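Local coordinates for protein Amuc_1102 (PDB 7DSZ) that adopts an immunoglobulin-like fold related to archaeal type IV pilus proteins and probably takes part in a pilus-like surface structure of Akkermansia muciniphila, at residues Trp51-Ala62 / Val105-Ser116; Tyr29-Leu37 / Thr183-Asp191. All coordinates share one frame; numbering follows the deposited sequence. Where two conformers were deposited one is given.

Contact 1 of 2, residues Trp51-Ala62 / Val105-Ser116; sequences WADFEIPFKVEA and VGENTYASVYLS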
loop_
_atom_site.group_PDB
_atom_site.type_symbol
_atom_site.label_atom_id
_atom_site.label_comp_id
_atom_site.label_asym_id
_atom_site.label_seq_id
_atom_site.Cartn_x
_atom_site.Cartn_y
_atom_site.Cartn_z
ATOM N N TRP C 51 -15.865 2.087 -10.910
ATOM C CA TRP C 51 -15.777 1.449 -9.615
ATOM C C TRP C 51 -17.092 1.612 -8.862
ATOM O O TRP C 51 -17.801 2.600 -9.034
ATOM C CB TRP C 51 -14.655 2.104 -8.808
ATOM C CG TRP C 51 -13.294 1.779 -9.289
ATOM C CD1 TRP C 51 -12.730 2.101 -10.502
ATOM C CD2 TRP C 51 -12.304 1.076 -8.556
ATOM N NE1 TRP C 51 -11.446 1.599 -10.566
ATOM C CE2 TRP C 51 -11.163 0.973 -9.376
ATOM C CE3 TRP C 51 -12.284 0.485 -7.286
ATOM C CZ2 TRP C 51 -10.011 0.316 -8.964
ATOM C CZ3 TRP C 51 -11.132 -0.166 -6.877
ATOM C CH2 TRP C 51 -10.013 -0.240 -7.712
ATOM N N ALA C 52 -17.404 0.640 -8.006
ATOM C CA ALA C 52 -18.487 0.807 -7.039
ATOM C C ALA C 52 -17.948 1.561 -5.829
ATOM O O ALA C 52 -17.005 1.100 -5.175
ATOM C CB ALA C 52 -19.053 -0.545 -6.607
ATOM N N ASP C 53 -18.524 2.721 -5.539
ATOM C CA ASP C 53 -18.088 3.557 -4.423
ATOM C C ASP C 53 -19.264 3.667 -3.462
ATOM O O ASP C 53 -20.247 4.350 -3.765
ATOM C CB ASP C 53 -17.638 4.927 -4.950
ATOM C CG ASP C 53 -17.357 5.945 -3.854
ATOM O OD1 ASP C 53 -17.339 5.608 -2.653
ATOM O OD2 ASP C 53 -17.113 7.101 -4.234
ATOM N N PHE C 54 -19.172 2.972 -2.325
ATOM C CA PHE C 54 -20.219 2.990 -1.312
ATOM C C PHE C 54 -19.901 4.109 -0.334
ATOM O O PHE C 54 -18.832 4.101 0.274
ATOM C CB PHE C 54 -20.304 1.651 -0.572
ATOM C CG PHE C 54 -20.714 0.487 -1.440
ATOM C CD1 PHE C 54 -22.058 0.140 -1.567
ATOM C CD2 PHE C 54 -19.763 -0.281 -2.095
ATOM C CE1 PHE C 54 -22.444 -0.962 -2.366
ATOM C CE2 PHE C 54 -20.132 -1.359 -2.890
ATOM C CZ PHE C 54 -21.479 -1.703 -3.016
ATOM N N GLU C 55 -20.820 5.065 -0.179
ATOM C CA GLU C 55 -20.574 6.267 0.617
ATOM C C GLU C 55 -21.607 6.356 1.724
ATOM O O GLU C 55 -22.798 6.193 1.457
ATOM C CB GLU C 55 -20.688 7.520 -0.253
ATOM C CG GLU C 55 -19.688 7.581 -1.398
ATOM C CD GLU C 55 -18.413 8.230 -0.946
ATOM O OE1 GLU C 55 -18.505 9.284 -0.261
ATOM O OE2 GLU C 55 -17.325 7.689 -1.244
ATOM N N ILE C 56 -21.178 6.644 2.956
ATOM C CA ILE C 56 -22.108 6.916 4.043
ATOM C C ILE C 56 -21.738 8.205 4.767
ATOM O O ILE C 56 -20.635 8.317 5.316
ATOM C CB ILE C 56 -22.237 5.740 5.034
ATOM C CG1 ILE C 56 -23.299 6.048 6.098
ATOM C CG2 ILE C 56 -20.895 5.329 5.665
ATOM C CD1 ILE C 56 -23.840 4.761 6.772
ATOM N N PRO C 57 -22.604 9.215 4.765
ATOM C CA PRO C 57 -22.341 10.422 5.550
ATOM C C PRO C 57 -22.477 10.142 7.031
ATOM O O PRO C 57 -23.308 9.336 7.452
ATOM C CB PRO C 57 -23.443 11.399 5.107
ATOM C CG PRO C 57 -24.136 10.774 3.950
ATOM C CD PRO C 57 -23.898 9.269 4.069
ATOM N N PHE C 58 -21.670 10.843 7.828
ATOM C CA PHE C 58 -21.826 10.732 9.273
ATOM C C PHE C 58 -21.275 11.969 9.967
ATOM O O PHE C 58 -20.524 12.751 9.386
ATOM C CB PHE C 58 -21.167 9.459 9.817
ATOM C CG PHE C 58 -19.658 9.492 9.863
ATOM C CD1 PHE C 58 -18.908 9.109 8.764
ATOM C CD2 PHE C 58 -18.999 9.828 11.028
ATOM C CE1 PHE C 58 -17.523 9.084 8.829
ATOM C CE2 PHE C 58 -17.615 9.807 11.101
ATOM C CZ PHE C 58 -16.871 9.445 9.998
ATOM N N LYS C 59 -21.692 12.139 11.227
ATOM C CA LYS C 59 -21.206 13.209 12.086
ATOM C C LYS C 59 -21.030 12.634 13.486
ATOM O O LYS C 59 -21.804 11.767 13.902
ATOM C CB LYS C 59 -22.179 14.410 12.101
ATOM C CG LYS C 59 -21.746 15.534 13.032
ATOM C CD LYS C 59 -22.801 16.642 13.080
ATOM C CE LYS C 59 -22.535 17.683 12.024
ATOM N NZ LYS C 59 -23.340 18.933 12.260
ATOM N N VAL C 60 -20.003 13.096 14.196
ATOM C CA VAL C 60 -19.657 12.609 15.529
ATOM C C VAL C 60 -19.955 13.694 16.555
ATOM O O VAL C 60 -19.690 14.873 16.309
ATOM C CB VAL C 60 -18.169 12.215 15.620
ATOM C CG1 VAL C 60 -17.857 11.576 16.973
ATOM C CG2 VAL C 60 -17.793 11.294 14.474
ATOM N N GLU C 61 -20.443 13.288 17.726
ATOM C CA GLU C 61 -20.490 14.176 18.887
ATOM C C GLU C 61 -19.949 13.410 20.082
ATOM O O GLU C 61 -19.830 12.185 20.045
ATOM C CB GLU C 61 -21.917 14.689 19.165
ATOM C CG GLU C 61 -22.573 15.481 18.009
ATOM C CD GLU C 61 -21.963 16.860 17.774
ATOM O OE1 GLU C 61 -21.113 17.296 18.586
ATOM O OE2 GLU C 61 -22.357 17.517 16.781
ATOM N N ALA C 62 -19.605 14.130 21.157
ATOM C CA ALA C 62 -18.958 13.459 22.269
ATOM C C ALA C 62 -19.298 14.142 23.592
ATOM O O ALA C 62 -19.633 15.330 23.645
ATOM C CB ALA C 62 -17.429 13.420 22.095
ATOM N N VAL C 105 -14.901 16.061 15.587
ATOM C CA VAL C 105 -16.182 16.088 16.287
ATOM C C VAL C 105 -16.969 17.299 15.804
ATOM O O VAL C 105 -16.399 18.378 15.586
ATOM C CB VAL C 105 -15.968 16.125 17.817
ATOM C CG1 VAL C 105 -17.291 16.198 18.547
ATOM C CG2 VAL C 105 -15.181 14.901 18.283
ATOM N N GLY C 106 -18.273 17.122 15.591
ATOM C CA GLY C 106 -19.119 18.231 15.190
ATOM C C GLY C 106 -19.038 18.614 13.730
ATOM O O GLY C 106 -19.417 19.731 13.372
ATOM N N GLU C 107 -18.572 17.717 12.868
ATOM C CA GLU C 107 -18.294 18.046 11.478
ATOM C C GLU C 107 -18.846 16.958 10.566
ATOM O O GLU C 107 -18.588 15.773 10.792
ATOM C CB GLU C 107 -16.786 18.199 11.290
ATOM C CG GLU C 107 -16.332 18.671 9.949
ATOM C CD GLU C 107 -14.841 18.972 9.951
ATOM O OE1 GLU C 107 -14.371 19.619 10.913
ATOM O OE2 GLU C 107 -14.148 18.553 8.999
ATOM N N ASN C 108 -19.608 17.352 9.549
ATOM C CA ASN C 108 -20.104 16.373 8.594
ATOM C C ASN C 108 -18.933 15.812 7.809
ATOM O O ASN C 108 -18.070 16.559 7.337
ATOM C CB ASN C 108 -21.125 16.996 7.652
ATOM C CG ASN C 108 -22.386 17.411 8.370
ATOM O OD1 ASN C 108 -23.112 16.572 8.898
ATOM N ND2 ASN C 108 -22.651 18.712 8.399
ATOM N N THR C 109 -18.882 14.491 7.695
ATOM C CA THR C 109 -17.822 13.848 6.932
ATOM C C THR C 109 -18.396 12.565 6.336
ATOM O O THR C 109 -19.615 12.362 6.325
ATOM C CB THR C 109 -16.584 13.643 7.822
ATOM O OG1 THR C 109 -15.508 13.092 7.050
ATOM C CG2 THR C 109 -16.898 12.737 9.006
ATOM N N TYR C 110 -17.528 11.721 5.776
ATOM C CA TYR C 110 -17.973 10.537 5.056
ATOM C C TYR C 110 -17.064 9.359 5.358
ATOM O O TYR C 110 -15.865 9.525 5.587
ATOM C CB TYR C 110 -17.948 10.735 3.536
ATOM C CG TYR C 110 -19.239 11.207 2.920
ATOM C CD1 TYR C 110 -20.182 10.290 2.456
ATOM C CD2 TYR C 110 -19.497 12.569 2.760
ATOM C CE1 TYR C 110 -21.372 10.714 1.872
ATOM C CE2 TYR C 110 -20.689 13.005 2.180
ATOM C CZ TYR C 110 -21.608 12.071 1.728
ATOM O OH TYR C 110 -22.780 12.477 1.127
ATOM N N ALA C 111 -17.646 8.160 5.305
ATOM C CA ALA C 111 -16.897 6.908 5.245
ATOM C C ALA C 111 -17.199 6.219 3.912
ATOM O O ALA C 111 -18.223 6.486 3.274
ATOM C CB ALA C 111 -17.248 5.992 6.424
ATOM N N SER C 112 -16.305 5.330 3.474
ATOM C CA SER C 112 -16.537 4.698 2.180
ATOM C C SER C 112 -15.828 3.348 2.091
ATOM O O SER C 112 -14.895 3.056 2.845
ATOM C CB SER C 112 -16.077 5.605 1.023
ATOM O OG SER C 112 -14.671 5.842 1.073
ATOM N N VAL C 113 -16.323 2.520 1.167
ATOM C CA VAL C 113 -15.649 1.289 0.752
ATOM C C VAL C 113 -15.960 1.082 -0.716
ATOM O O VAL C 113 -16.888 1.677 -1.266
ATOM C CB VAL C 113 -16.062 0.019 1.537
ATOM C CG1 VAL C 113 -15.372 -0.024 2.873
ATOM C CG2 VAL C 113 -17.579 -0.069 1.657
ATOM N N TYR C 114 -15.157 0.236 -1.375
ATOM C CA TYR C 114 -15.183 0.160 -2.830
ATOM C C TYR C 114 -15.143 -1.283 -3.313
ATOM O O TYR C 114 -14.539 -2.148 -2.680
ATOM C CB TYR C 114 -13.982 0.906 -3.461
ATOM C CG TYR C 114 -13.879 2.347 -2.975
ATOM C CD1 TYR C 114 -13.421 2.634 -1.694
ATOM C CD2 TYR C 114 -14.270 3.407 -3.791
ATOM C CE1 TYR C 114 -13.367 3.927 -1.225
ATOM C CE2 TYR C 114 -14.200 4.729 -3.336
ATOM C CZ TYR C 114 -13.747 4.975 -2.043
ATOM O OH TYR C 114 -13.674 6.279 -1.557
ATOM N N LEU C 115 -15.739 -1.512 -4.484
ATOM C CA LEU C 115 -15.509 -2.729 -5.255
ATOM C C LEU C 115 -14.887 -2.360 -6.598
ATOM O O LEU C 115 -15.272 -1.364 -7.222
ATOM C CB LEU C 115 -16.821 -3.512 -5.470
ATOM C CG LEU C 115 -17.370 -4.266 -4.258
ATOM C CD1 LEU C 115 -18.780 -4.805 -4.602
ATOM C CD2 LEU C 115 -16.425 -5.402 -3.757
ATOM N N SER C 116 -13.919 -3.163 -7.049
ATOM C CA SER C 116 -13.221 -2.890 -8.291
ATOM C C SER C 116 -14.143 -3.089 -9.494
ATOM O O SER C 116 -15.188 -3.740 -9.390
ATOM C CB SER C 116 -12.024 -3.828 -8.432
ATOM O OG SER C 116 -12.502 -5.155 -8.634
HETATM O O HOH W 1 -21.321 20.181 9.834
HETATM O O HOH W 2 -22.071 20.763 14.030
HETATM O O HOH W 3 -25.034 20.194 9.707
HETATM O O HOH W 4 -18.012 14.801 13.201
#
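Tyr110 lays its ring over Pro57: CB of the proline sits 4.1 Å from the ring centroid, a CH-pi contact. Proline suits this non-hydrogen-bonded pair, where no N-H is needed toward the partner strand. Next along that face, Glu55 OE1 comes within 3.3 Å of Tyr110 CD1. On the other face of the sheet Thr109 CG2 rests over the Phe58 ring, 3.7 Å from its centroid; Phe58 holds CG between its own backbone N and carbonyl carbon (chi1 74°), which swings the ring toward the partner strand, where its edge meets Ala111 N and the small Ala111 CB packs against CE1. The backbones beneath are antiparallel, paired through Ala52-Leu115, Phe54-Val113, Ile56-Ala111 and Phe58-Thr109; Ile56 N gives Ala111 O a nearly straight bond of 3.0 Å. Further out, Arg192 forms a salt bridge with Glu55 OE1 and a cation-pi contact with Tyr110, the Tyr193 hydroxyl bonds Glu55 OE2, and Arg31 pairs with Asp53. A serine in place of Tyr110 would probably uncover Pro57 and deprive Arg192 of its aromatic partner. The chemistry thus divides by face: Phe54, Phe58, Ala111 and Val113 pack on strand 70-83 of the Ig-like fold, whereas the buried acids opposite are probably kept tolerable by Arg31, Arg192 and Tyr193.

Contact 2 of 2, residues Tyr29-Leu37 / Thr183-Asp191; sequences YMRQSPNVL and TPFSVFWYD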
loop_
_atom_site.group_PDB
_atom_site.type_symbol
_atom_site.label_atom_id
_atom_site.label_comp_id
_atom_site.label_asym_id
_atom_site.label_seq_id
_atom_site.Cartn_x
_atom_site.Cartn_y
_atom_site.Cartn_z
ATOM N N TYR C 29 -22.476 4.741 -5.474
ATOM C CA TYR C 29 -22.174 5.554 -6.643
ATOM C C TYR C 29 -21.237 4.779 -7.551
ATOM O O TYR C 29 -20.178 4.330 -7.103
ATOM C CB TYR C 29 -21.481 6.853 -6.270
ATOM C CG TYR C 29 -22.279 7.806 -5.417
ATOM C CD1 TYR C 29 -23.057 8.790 -6.009
ATOM C CD2 TYR C 29 -22.224 7.741 -4.034
ATOM C CE1 TYR C 29 -23.772 9.692 -5.241
ATOM C CE2 TYR C 29 -22.944 8.654 -3.243
ATOM C CZ TYR C 29 -23.706 9.618 -3.868
ATOM O OH TYR C 29 -24.399 10.526 -3.124
ATOM N N MET C 30 -21.607 4.635 -8.821
ATOM C CA MET C 30 -20.678 4.103 -9.808
ATOM C C MET C 30 -19.865 5.265 -10.359
ATOM O O MET C 30 -20.430 6.252 -10.841
ATOM C CB MET C 30 -21.415 3.354 -10.928
ATOM C CG MET C 30 -22.257 2.188 -10.432
ATOM S SD MET C 30 -21.288 0.929 -9.561
ATOM C CE MET C 30 -19.983 0.602 -10.724
ATOM N N ARG C 31 -18.539 5.160 -10.289
ATOM C CA ARG C 31 -17.686 6.299 -10.604
ATOM C C ARG C 31 -16.476 5.816 -11.377
ATOM O O ARG C 31 -15.875 4.803 -11.019
ATOM C CB ARG C 31 -17.199 7.028 -9.340
ATOM C CG ARG C 31 -18.307 7.618 -8.455
ATOM C CD ARG C 31 -17.685 8.259 -7.222
ATOM N NE ARG C 31 -16.578 9.085 -7.651
ATOM C CZ ARG C 31 -15.426 9.226 -7.017
ATOM N NH1 ARG C 31 -15.168 8.603 -5.871
ATOM N NH2 ARG C 31 -14.522 10.017 -7.557
ATOM N N GLN C 32 -16.086 6.549 -12.403
ATOM C CA GLN C 32 -14.890 6.203 -13.158
ATOM C C GLN C 32 -13.656 6.552 -12.336
ATOM O O GLN C 32 -13.646 7.564 -11.628
ATOM C CB GLN C 32 -14.876 6.957 -14.486
ATOM C CG GLN C 32 -13.746 6.577 -15.424
ATOM C CD GLN C 32 -13.972 7.085 -16.838
ATOM O OE1 GLN C 32 -14.685 8.068 -17.054
ATOM N NE2 GLN C 32 -13.373 6.408 -17.812
ATOM N N SER C 33 -12.620 5.719 -12.413
ATOM C CA SER C 33 -11.417 6.050 -11.671
ATOM C C SER C 33 -10.744 7.247 -12.332
ATOM O O SER C 33 -10.971 7.518 -13.515
ATOM C CB SER C 33 -10.457 4.865 -11.611
ATOM O OG SER C 33 -10.112 4.441 -12.910
ATOM N N PRO C 34 -9.935 7.996 -11.581
ATOM C CA PRO C 34 -9.333 9.209 -12.141
ATOM C C PRO C 34 -8.423 8.876 -13.313
ATOM O O PRO C 34 -7.666 7.906 -13.279
ATOM C CB PRO C 34 -8.549 9.788 -10.957
ATOM C CG PRO C 34 -9.194 9.195 -9.740
ATOM C CD PRO C 34 -9.605 7.821 -10.155
ATOM N N ASN C 35 -8.527 9.681 -14.368
ATOM C CA ASN C 35 -7.677 9.540 -15.548
ATOM C C ASN C 35 -6.587 10.600 -15.433
ATOM O O ASN C 35 -6.742 11.736 -15.876
ATOM C CB ASN C 35 -8.483 9.676 -16.835
ATOM C CG ASN C 35 -7.706 9.229 -18.050
ATOM O OD1 ASN C 35 -6.585 8.725 -17.933
ATOM N ND2 ASN C 35 -8.294 9.402 -19.228
ATOM N N VAL C 36 -5.475 10.204 -14.835
ATOM C CA VAL C 36 -4.421 11.129 -14.440
ATOM C C VAL C 36 -3.629 11.559 -15.673
ATOM O O VAL C 36 -3.267 10.726 -16.512
ATOM C CB VAL C 36 -3.523 10.462 -13.388
ATOM C CG1 VAL C 36 -2.232 11.200 -13.228
ATOM C CG2 VAL C 36 -4.284 10.366 -12.054
ATOM N N LEU C 37 -3.357 12.862 -15.790
ATOM C CA LEU C 37 -2.552 13.377 -16.899
ATOM C C LEU C 37 -1.068 13.192 -16.613
ATOM O O LEU C 37 -0.619 13.372 -15.479
ATOM C CB LEU C 37 -2.838 14.864 -17.133
ATOM C CG LEU C 37 -4.271 15.322 -17.405
ATOM C CD1 LEU C 37 -4.286 16.807 -17.786
ATOM C CD2 LEU C 37 -4.933 14.466 -18.481
ATOM N N THR C 183 -7.374 1.963 -3.478
ATOM C CA THR C 183 -7.974 2.244 -4.772
ATOM C C THR C 183 -7.243 3.400 -5.434
ATOM O O THR C 183 -6.503 4.138 -4.774
ATOM C CB THR C 183 -9.461 2.632 -4.652
ATOM O OG1 THR C 183 -9.545 3.972 -4.137
ATOM C CG2 THR C 183 -10.238 1.665 -3.754
ATOM N N PRO C 184 -7.463 3.613 -6.736
ATOM C CA PRO C 184 -6.905 4.812 -7.386
ATOM C C PRO C 184 -7.522 6.113 -6.904
ATOM O O PRO C 184 -7.059 7.187 -7.317
ATOM C CB PRO C 184 -7.196 4.584 -8.883
ATOM C CG PRO C 184 -8.156 3.453 -8.953
ATOM C CD PRO C 184 -8.000 2.645 -7.711
ATOM N N PHE C 185 -8.541 6.061 -6.052
ATOM C CA PHE C 185 -9.122 7.278 -5.497
ATOM C C PHE C 185 -8.341 7.807 -4.297
ATOM O O PHE C 185 -8.723 8.848 -3.751
ATOM C CB PHE C 185 -10.572 7.025 -5.073
ATOM C CG PHE C 185 -11.455 6.559 -6.199
ATOM C CD1 PHE C 185 -11.900 7.463 -7.162
ATOM C CD2 PHE C 185 -11.840 5.232 -6.291
ATOM C CE1 PHE C 185 -12.721 7.043 -8.210
ATOM C CE2 PHE C 185 -12.655 4.800 -7.334
ATOM C CZ PHE C 185 -13.102 5.700 -8.293
ATOM N N SER C 186 -7.265 7.127 -3.901
ATOM C CA SER C 186 -6.601 7.397 -2.625
ATOM C C SER C 186 -6.281 8.877 -2.433
ATOM O O SER C 186 -6.577 9.454 -1.380
ATOM C CB SER C 186 -5.320 6.568 -2.525
ATOM O OG SER C 186 -4.621 6.882 -1.325
ATOM N N VAL C 187 -5.655 9.517 -3.425
ATOM C CA VAL C 187 -5.212 10.898 -3.201
ATOM C C VAL C 187 -6.252 11.940 -3.591
ATOM O O VAL C 187 -5.983 13.141 -3.446
ATOM C CB VAL C 187 -3.902 11.211 -3.953
ATOM C CG1 VAL C 187 -2.820 10.147 -3.612
ATOM C CG2 VAL C 187 -4.147 11.306 -5.441
ATOM N N PHE C 188 -7.429 11.532 -4.053
ATOM C CA PHE C 188 -8.450 12.466 -4.514
ATOM C C PHE C 188 -9.551 12.632 -3.477
ATOM O O PHE C 188 -9.751 11.777 -2.619
ATOM C CB PHE C 188 -9.032 11.982 -5.835
ATOM C CG PHE C 188 -8.024 11.999 -6.951
ATOM C CD1 PHE C 188 -7.746 13.190 -7.614
ATOM C CD2 PHE C 188 -7.317 10.863 -7.288
ATOM C CE1 PHE C 188 -6.807 13.231 -8.633
ATOM C CE2 PHE C 188 -6.356 10.902 -8.305
ATOM C CZ PHE C 188 -6.116 12.097 -8.975
ATOM N N TRP C 189 -10.263 13.764 -3.564
ATOM C CA TRP C 189 -11.307 14.099 -2.593
ATOM C C TRP C 189 -10.805 13.906 -1.169
ATOM O O TRP C 189 -11.502 13.362 -0.307
ATOM C CB TRP C 189 -12.568 13.261 -2.809
ATOM C CG TRP C 189 -13.295 13.472 -4.103
ATOM C CD1 TRP C 189 -12.951 14.300 -5.144
ATOM C CD2 TRP C 189 -14.527 12.850 -4.468
ATOM N NE1 TRP C 189 -13.899 14.198 -6.150
ATOM C CE2 TRP C 189 -14.869 13.310 -5.752
ATOM C CE3 TRP C 189 -15.363 11.920 -3.833
ATOM C CZ2 TRP C 189 -16.012 12.879 -6.411
ATOM C CZ3 TRP C 189 -16.512 11.496 -4.492
ATOM C CH2 TRP C 189 -16.822 11.980 -5.765
ATOM N N TYR C 190 -9.582 14.370 -0.908
ATOM C CA TYR C 190 -8.922 13.972 0.324
ATOM C C TYR C 190 -9.666 14.501 1.547
ATOM O O TYR C 190 -9.795 13.789 2.553
ATOM C CB TYR C 190 -7.457 14.425 0.322
ATOM C CG TYR C 190 -6.734 13.937 1.561
ATOM C CD1 TYR C 190 -6.216 12.639 1.618
ATOM C CD2 TYR C 190 -6.604 14.751 2.693
ATOM C CE1 TYR C 190 -5.568 12.164 2.763
ATOM C CE2 TYR C 190 -5.956 14.290 3.847
ATOM C CZ TYR C 190 -5.435 12.995 3.870
ATOM O OH TYR C 190 -4.810 12.497 5.001
ATOM N N ASP C 191 -10.223 15.713 1.454
ATOM C CA ASP C 191 -10.897 16.333 2.596
ATOM C C ASP C 191 -12.283 15.775 2.890
ATOM O O ASP C 191 -12.892 16.189 3.886
ATOM C CB ASP C 191 -11.023 17.835 2.371
ATOM C CG ASP C 191 -9.718 18.537 2.576
ATOM O OD1 ASP C 191 -8.829 17.893 3.178
ATOM O OD2 ASP C 191 -9.575 19.700 2.145
#
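Arg31 reaches from the end of strand 18-32 into the loop 183-191 and lodges its flat tip between two aromatic rings. Its CB points toward the loop. The chain runs extended to CD, which comes within 4.1 Å of Trp189 CH2, and then bends at chi3 (47°), laying the guanidinium over the indole. NE is 3.5 Å from Trp189 CH2, and CZ stands over the six-membered ring, 3.7 Å from its centroid, with the two planes only 10° apart: a parallel cation-pi stack. NH1 lies against Trp189 CZ3 and forms a salt bridge with Asp53. NH2 touches Trp189 CZ2 on one side and, on the opposite face of the guanidinium, Phe185 CE1 at 3.5 Å; the Phe185 plane is turned 43° from it. Arginine suits this slot because its faces accept rings while its N-H edge still serves a carboxylate. Beyond it, Pro34, stiff and apolar, sets CB over the Phe188 ring, 4.0 Å from the centroid, and Val36 CG2 meets that ring's edge. Two overlapping type I turns, the first with an ST turn at Thr183, present Phe185 and Phe188. No hydrogen bond links the segments, so their attachment rests on stacking and apolar contact, with the cation probably steadied by both Asp53 and the electron-rich indole.

From the N terminus, strand 18-32 comes first and its end, running on to Leu37, supplies the early half of contact 2. The chain then turns back into strand 50-63, the early half of contact 1, which closes when strand 109-115 returns beside it after the hairpin-like strands 70-83 and 91-104. Contact 2 closes last, at 183-191, so its long loop encloses the whole of contact 1. The two meet along strand 50-63, the middle strand of a three-stranded antiparallel sheet: Trp51 N lies 2.7 Å from Arg31 O, a probable hydrogen bond, and the Trp51 ring packs on Pro184. Contact 1 completes that sheet, and contact 2 ties the loop before strand 195-196 to outer strand 18-32 and the residues after it.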